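Local coordinates for 2-hydroxychromene-2-carboxylate isomerase (Pseudomonas putida, PDB 2IMD), which catalyses the reversible, glutathione-dependent isomerisation of 2-hydroxychromene-2-carboxylate to trans-o-hydroxybenzylidenepyruvate in bacterial naphthalene breakdown, at residues Ser11-Leu16 with Val65-Trp70. Residues are numbered along the deposited sequence; the frame is centred on the assembly and turned at random.
Sequences SPFSYL and VDLQRW. With GSH (glutathione), chain D.
Phe13 lays its ring between protein and cofactor: methyl CD2 of Leu67 sits over one face, 3.7 Å from the ring centroid in a CH-pi contact, while CB1 of glutathione covers the opposite face. At the edge, near the ring plane, lie glutathione SG2 and Asp66 OD2, the latter 3.5 Å from Phe13 CE1, setting carboxylate oxygen against the electropositive aromatic rim; the same carboxylate forms a salt bridge with Arg183 of the second subunit. With CG anti to its carbonyl carbon (chi1 -73°), Phe13 reaches across to helix 57-74. Replacing Phe13 by an alanine would remove the ring and would probably open a gap between Leu67 CD2 and glutathione CB1. In this DsbA-like thioredoxin fold of the GST superfamily, helix 12-28 begins at the glutathione site, and helix 57-74 runs nearly parallel beside it, the segment axes 10° apart. Branched Leu67 suits its place: while CD2 serves the ring, CD1 meets Pro12 CG at 3.7 Å. About one turn further along both helices, Leu16 CD1 packs on Trp70 CB at 3.6 Å. Ser11, the N-cap residue and inferred nucleophile, sets its OG 2.9 Å from glutathione SG2 and shares a hydrogen bond with Ser14 OG (3.0 Å).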
loop_
_atom_site.group_PDB
_atom_site.type_symbol
_atom_site.label_atom_id
_atom_site.label_comp_id
_atom_site.label_asym_id
_atom_site.label_seq_id
_atom_site.Cartn_x
_atom_site.Cartn_y
_atom_site.Cartn_z
ATOM N N SER A 11 -6.879 6.708 -11.514
ATOM C CA SER A 11 -6.221 6.278 -10.242
ATOM C C SER A 11 -5.745 7.531 -9.444
ATOM O O SER A 11 -4.793 8.231 -9.874
ATOM C CB SER A 11 -4.995 5.429 -10.620
ATOM O OG SER A 11 -4.178 5.234 -9.443
ATOM N N PRO A 12 -6.272 7.736 -8.231
ATOM C CA PRO A 12 -5.840 8.901 -7.458
ATOM C C PRO A 12 -4.438 8.675 -6.921
ATOM O O PRO A 12 -3.657 9.650 -6.699
ATOM C CB PRO A 12 -6.865 9.005 -6.316
ATOM C CG PRO A 12 -7.363 7.493 -6.143
ATOM C CD PRO A 12 -7.376 6.983 -7.596
ATOM N N PHE A 13 -4.057 7.407 -6.730
ATOM C CA PHE A 13 -2.670 7.217 -6.248
ATOM C C PHE A 13 -1.666 7.535 -7.384
ATOM O O PHE A 13 -0.512 7.936 -7.127
ATOM C CB PHE A 13 -2.456 5.801 -5.735
ATOM C CG PHE A 13 -3.147 5.581 -4.416
ATOM C CD1 PHE A 13 -2.565 6.095 -3.234
ATOM C CD2 PHE A 13 -4.334 4.893 -4.342
ATOM C CE1 PHE A 13 -3.202 5.949 -1.993
ATOM C CE2 PHE A 13 -4.954 4.693 -3.098
ATOM C CZ PHE A 13 -4.382 5.206 -1.924
ATOM N N SER A 14 -2.089 7.325 -8.633
ATOM C CA SER A 14 -1.318 7.789 -9.800
ATOM C C SER A 14 -1.231 9.309 -9.925
ATOM O O SER A 14 -0.220 9.836 -10.386
ATOM C CB SER A 14 -1.892 7.149 -11.101
ATOM O OG SER A 14 -1.774 5.728 -11.083
ATOM N N TYR A 15 -2.303 10.009 -9.534
ATOM C CA TYR A 15 -2.279 11.437 -9.533
ATOM C C TYR A 15 -1.155 11.885 -8.589
ATOM O O TYR A 15 -0.346 12.781 -8.908
ATOM C CB TYR A 15 -3.623 11.941 -8.998
ATOM C CG TYR A 15 -3.621 13.409 -8.549
ATOM C CD1 TYR A 15 -3.401 14.436 -9.443
ATOM C CD2 TYR A 15 -3.954 13.737 -7.237
ATOM C CE1 TYR A 15 -3.499 15.771 -9.063
ATOM C CE2 TYR A 15 -4.030 15.086 -6.808
ATOM C CZ TYR A 15 -3.789 16.099 -7.737
ATOM O OH TYR A 15 -3.880 17.457 -7.388
ATOM N N LEU A 16 -1.172 11.279 -7.383
ATOM C CA LEU A 16 -0.144 11.651 -6.425
ATOM C C LEU A 16 1.270 11.316 -6.958
ATOM O O LEU A 16 2.200 12.139 -6.829
ATOM C CB LEU A 16 -0.285 10.905 -5.107
ATOM C CG LEU A 16 -1.553 11.318 -4.340
ATOM C CD1 LEU A 16 -1.751 10.286 -3.198
ATOM C CD2 LEU A 16 -1.474 12.757 -3.799
ATOM N N VAL A 65 -9.263 9.147 3.242
ATOM C CA VAL A 65 -8.456 9.821 4.258
ATOM C C VAL A 65 -6.982 9.710 3.935
ATOM O O VAL A 65 -6.199 10.708 4.012
ATOM C CB VAL A 65 -8.742 9.291 5.702
ATOM C CG1 VAL A 65 -7.756 9.933 6.647
ATOM C CG2 VAL A 65 -10.157 9.631 6.053
ATOM N N ASP A 66 -6.534 8.506 3.551
ATOM C CA ASP A 66 -5.124 8.345 3.156
ATOM C C ASP A 66 -4.771 9.327 2.026
ATOM O O ASP A 66 -3.758 10.064 2.071
ATOM C CB ASP A 66 -4.876 6.903 2.656
ATOM C CG ASP A 66 -3.391 6.586 2.455
ATOM O OD1 ASP A 66 -2.521 7.063 3.247
ATOM O OD2 ASP A 66 -3.090 5.828 1.504
ATOM N N LEU A 67 -5.619 9.368 1.016
ATOM C CA LEU A 67 -5.382 10.274 -0.128
ATOM C C LEU A 67 -5.283 11.755 0.328
ATOM O O LEU A 67 -4.382 12.482 -0.125
ATOM C CB LEU A 67 -6.544 10.123 -1.098
ATOM C CG LEU A 67 -6.384 8.771 -1.810
ATOM C CD1 LEU A 67 -7.629 8.471 -2.558
ATOM C CD2 LEU A 67 -5.217 8.835 -2.834
ATOM N N GLN A 68 -6.195 12.194 1.206
ATOM C CA GLN A 68 -6.053 13.613 1.744
ATOM C C GLN A 68 -4.745 13.840 2.518
ATOM O O GLN A 68 -4.117 14.924 2.476
ATOM C CB GLN A 68 -7.257 13.996 2.577
ATOM C CG GLN A 68 -8.535 14.030 1.728
ATOM C CD GLN A 68 -8.471 14.990 0.497
ATOM O OE1 GLN A 68 -8.936 14.615 -0.617
ATOM N NE2 GLN A 68 -7.904 16.203 0.677
ATOM N N ARG A 69 -4.353 12.821 3.288
ATOM C CA ARG A 69 -3.104 12.977 4.005
ATOM C C ARG A 69 -1.937 13.190 3.050
ATOM O O ARG A 69 -1.092 14.098 3.267
ATOM C CB ARG A 69 -2.863 11.747 4.868
ATOM C CG ARG A 69 -3.762 11.676 6.027
ATOM C CD ARG A 69 -3.724 10.277 6.721
ATOM N NE ARG A 69 -4.524 10.280 7.959
ATOM C CZ ARG A 69 -5.021 9.165 8.499
ATOM N NH1 ARG A 69 -4.737 7.965 7.921
ATOM N NH2 ARG A 69 -5.740 9.238 9.629
ATOM N N TRP A 70 -1.835 12.372 1.989
ATOM C CA TRP A 70 -0.774 12.596 1.038
ATOM C C TRP A 70 -0.861 13.942 0.273
ATOM O O TRP A 70 0.184 14.597 0.023
ATOM C CB TRP A 70 -0.762 11.453 0.016
ATOM C CG TRP A 70 -0.247 10.185 0.604
ATOM C CD1 TRP A 70 -0.977 9.137 1.171
ATOM C CD2 TRP A 70 1.138 9.830 0.682
ATOM N NE1 TRP A 70 -0.069 8.130 1.589
ATOM C CE2 TRP A 70 1.218 8.570 1.347
ATOM C CE3 TRP A 70 2.345 10.499 0.357
ATOM C CZ2 TRP A 70 2.466 7.939 1.597
ATOM C CZ3 TRP A 70 3.595 9.828 0.576
ATOM C CH2 TRP A 70 3.633 8.590 1.212
HETATM N N1 GSH D . -0.358 1.854 -1.326
HETATM C CA1 GSH D . -0.504 2.445 -2.644
HETATM C C1 GSH D . -0.036 3.791 -2.934
HETATM O O11 GSH D . 0.042 4.264 -4.131
HETATM O O12 GSH D . 0.043 4.458 -1.903
HETATM C CB1 GSH D . -1.725 1.882 -3.382
HETATM C CG1 GSH D . -1.877 2.034 -4.889
HETATM C CD1 GSH D . -3.177 1.446 -5.391
HETATM O OE1 GSH D . -4.082 1.021 -4.545
HETATM N N2 GSH D . -3.393 1.366 -6.720
HETATM C CA2 GSH D . -4.567 0.783 -7.331
HETATM C C2 GSH D . -4.203 -0.554 -7.903
HETATM O O2 GSH D . -3.065 -0.678 -8.686
HETATM C CB2 GSH D . -5.156 1.755 -8.367
HETATM S SG2 GSH D . -5.534 3.398 -7.641
HETATM N N3 GSH D . -4.983 -1.602 -7.635
HETATM C CA3 GSH D . -4.486 -2.865 -8.113
HETATM C C3 GSH D . -4.236 -3.788 -6.932
HETATM O O31 GSH D . -3.687 -4.897 -7.193
HETATM O O32 GSH D . -4.587 -3.493 -5.750
#